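Local coordinates for protein HIT family hydrolase (Legionella pneumophila subsp. pneumophila, PDB 6D6J) that binds zinc and, as a member of the histidine triad (HIT) family, probably acts as a hydrolase, with two subunits in the assembly, at residues K76-A79 / Q80-L84. Numbering follows the deposited sequence.
Sequences KKLA and QAEGL
The side-chain amide of Gln80 has one face turned to Lys76, one helical turn back. Lys76 O lies on this face, displaced toward CG, 3.8 Å from Gln80 CD. Lys76 CE stands over the same face near NE2. Lys76 NZ is on that side too but beyond the edge, 3.6 Å from Gln80 NE2. These two nitrogens are neighbours, not bonded partners. The Lys76 chain bends at chi2 (80°) and chi3 (55°), which brings its end alongside the extended Gln80 chain.

At the oxygen end, Gln80 OE1 receives hydrogen bonds from two waters. One stands above the amide plane on the lysine side, 2.7 Å from Gln80 OE1, and accepts from Lys76 NZ. The other lies in the amide plane and also donates to Lys77 O. At the nitrogen end, Gln80 NE2 bonds Asn58 OD1 of the second subunit. Lys76 NZ reaches Asn58 O and Val60 O of that subunit, and Lys77 NZ forms a salt bridge with its Asp62. The amide is thus gripped at both ends.

Leu78 CD1 lies near the plane of the Glu82 carboxylate, at the edge between CG and OE2, and packs 3.8 Å from Glu82 CG. Leu78 also packs on Leu46, Ile48 and Leu110 of the sheet.

The backbone ends the helix at its C-terminus. Glu82 N donates to Leu78 O at 2.9 Å. Leu84 N then turns back to Ala79 O at 2.8 Å, nearly straight (161°), and Gly83 N bonds Gln80 O at 3.0 Å. Gly83, with positive phi, is the C-prime residue. Leu84 and Ala79 both rest on Leu110. This is a Schellman motif, ending helix 62-81 where it lies against the antiparallel sheet of the HIT fold and meets the partner subunit.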
ATOM      1  N   LYS B  76      -1.090  -9.656   2.801  1.00  5.84           N
ATOM      2  CA  LYS B  76      -0.249 -10.636   2.112  1.00  6.19           C
ATOM      3  C   LYS B  76      -0.603 -12.065   2.503  1.00  6.13           C
ATOM      4  O   LYS B  76      -0.494 -12.977   1.676  1.00  7.22           O
ATOM      5  CB  LYS B  76       1.257 -10.324   2.221  1.00  8.18           C
ATOM      6  CG  LYS B  76       1.978 -10.469   3.551  1.00  9.27           C
ATOM      7  CD  LYS B  76       2.386 -11.932   3.926  1.00  8.33           C
ATOM      8  CE  LYS B  76       3.238 -12.703   2.909  1.00  7.24           C
ATOM      9  NZ  LYS B  76       3.959 -13.840   3.594  1.00  6.12           N
ATOM     10  N   LYS B  77      -1.040 -12.284   3.748  1.00  5.61           N
ATOM     11  CA  LYS B  77      -1.491 -13.624   4.129  1.00  5.99           C
ATOM     12  C   LYS B  77      -2.789 -13.960   3.412  1.00  5.96           C
ATOM     13  O   LYS B  77      -2.961 -15.074   2.900  1.00  7.32           O
ATOM     14  CB  LYS B  77      -1.663 -13.700   5.649  1.00  6.36           C
ATOM     15  CG  LYS B  77      -0.361 -13.561   6.422  1.00  6.52           C
ATOM     16  CD  LYS B  77      -0.581 -13.616   7.934  1.00  6.92           C
ATOM     17  CE  LYS B  77       0.746 -13.603   8.668  1.00  7.63           C
ATOM     18  NZ  LYS B  77       0.542 -13.641  10.133  1.00  9.79           N
ATOM     19  N   LEU B  78      -3.697 -12.986   3.344  1.00  6.07           N
ATOM     20  CA  LEU B  78      -4.981 -13.177   2.694  1.00  7.02           C
ATOM     21  C   LEU B  78      -4.817 -13.430   1.203  1.00  7.08           C
ATOM     22  O   LEU B  78      -5.547 -14.240   0.621  1.00  7.82           O
ATOM     23  CB  LEU B  78      -5.810 -11.925   2.954  1.00  8.04           C
ATOM     24  CG  LEU B  78      -7.222 -11.914   2.400  1.00  8.84           C
ATOM     25  CD1 LEU B  78      -8.070 -13.053   3.014  1.00  9.20           C
ATOM     26  CD2 LEU B  78      -7.846 -10.573   2.695  1.00  9.84           C
ATOM     27  N   ALA B  79      -3.868 -12.737   0.559  1.00  6.32           N
ATOM     28  CA  ALA B  79      -3.622 -12.972  -0.865  1.00  6.24           C
ATOM     29  C   ALA B  79      -3.232 -14.425  -1.131  1.00  6.27           C
ATOM     30  O   ALA B  79      -3.619 -15.003  -2.161  1.00  6.68           O
ATOM     31  CB  ALA B  79      -2.539 -12.026  -1.380  1.00  6.95           C
ATOM     32  N   GLN B  80      -2.473 -15.041  -0.214  1.00  5.88           N
ATOM     33  CA  GLN B  80      -2.159 -16.463  -0.349  1.00  6.20           C
ATOM     34  C   GLN B  80      -3.405 -17.318  -0.149  1.00  7.50           C
ATOM     35  O   GLN B  80      -3.670 -18.244  -0.927  1.00  8.84           O
ATOM     36  CB  GLN B  80      -1.111 -16.845   0.688  1.00  7.05           C
ATOM     37  CG  GLN B  80       0.195 -16.155   0.460  1.00  7.13           C
ATOM     38  CD  GLN B  80       1.203 -16.421   1.552  1.00  7.44           C
ATOM     39  OE1 GLN B  80       0.851 -16.831   2.665  1.00  8.95           O
ATOM     40  NE2 GLN B  80       2.467 -16.161   1.256  1.00  7.57           N
ATOM     41  N   ALA B  81      -4.180 -17.031   0.905  1.00  8.16           N
ATOM     42  CA  ALA B  81      -5.364 -17.829   1.212  1.00  9.29           C
ATOM     43  C   ALA B  81      -6.358 -17.792   0.069  1.00  9.27           C
ATOM     44  O   ALA B  81      -7.072 -18.772  -0.166  1.00 11.07           O
ATOM     45  CB  ALA B  81      -6.021 -17.304   2.491  1.00 10.21           C
ATOM     46  N   GLU B  82      -6.398 -16.687  -0.670  1.00  9.08           N
ATOM     47  CA  GLU B  82      -7.354 -16.494  -1.745  1.00  9.54           C
ATOM     48  C   GLU B  82      -6.770 -16.824  -3.112  1.00  9.96           C
ATOM     49  O   GLU B  82      -7.412 -16.562  -4.137  1.00 11.23           O
ATOM     50  CB  GLU B  82      -7.927 -15.076  -1.670  1.00 10.95           C
ATOM     51  CG  GLU B  82      -8.666 -14.797  -0.348  1.00 13.63           C
ATOM     52  CD  GLU B  82      -9.833 -15.745  -0.081  1.00 16.53           C
ATOM     53  OE1 GLU B  82     -10.498 -16.171  -1.044  1.00 17.25           O
ATOM     54  OE2 GLU B  82     -10.109 -16.059   1.102  1.00 19.01           O
ATOM     55  N   GLY B  83      -5.571 -17.404  -3.153  1.00  8.73           N
ATOM     56  CA  GLY B  83      -5.043 -17.915  -4.405  1.00  8.62           C
ATOM     57  C   GLY B  83      -4.501 -16.875  -5.359  1.00  8.24           C
ATOM     58  O   GLY B  83      -4.422 -17.139  -6.559  1.00 10.38           O
ATOM     59  N   LEU B  84      -4.101 -15.702  -4.865  1.00  7.07           N
ATOM     60  CA  LEU B  84      -3.648 -14.612  -5.726  1.00  6.91           C
ATOM     61  C   LEU B  84      -2.133 -14.490  -5.804  1.00  6.34           C
ATOM     62  O   LEU B  84      -1.627 -13.806  -6.706  1.00  6.96           O
ATOM     63  CB  LEU B  84      -4.197 -13.271  -5.220  1.00  7.50           C
ATOM     64  CG  LEU B  84      -5.704 -13.221  -4.950  1.00  7.84           C
ATOM     65  CD1 LEU B  84      -6.075 -11.836  -4.406  1.00  8.48           C
ATOM     66  CD2 LEU B  84      -6.494 -13.568  -6.221  1.00  8.79           C
TER
HETATM   67  O   HOH W   1       1.966 -15.462   4.732  1.00  6.83           O
HETATM   68  O   HOH W   2      -1.397 -17.539   4.156  1.00 15.31           O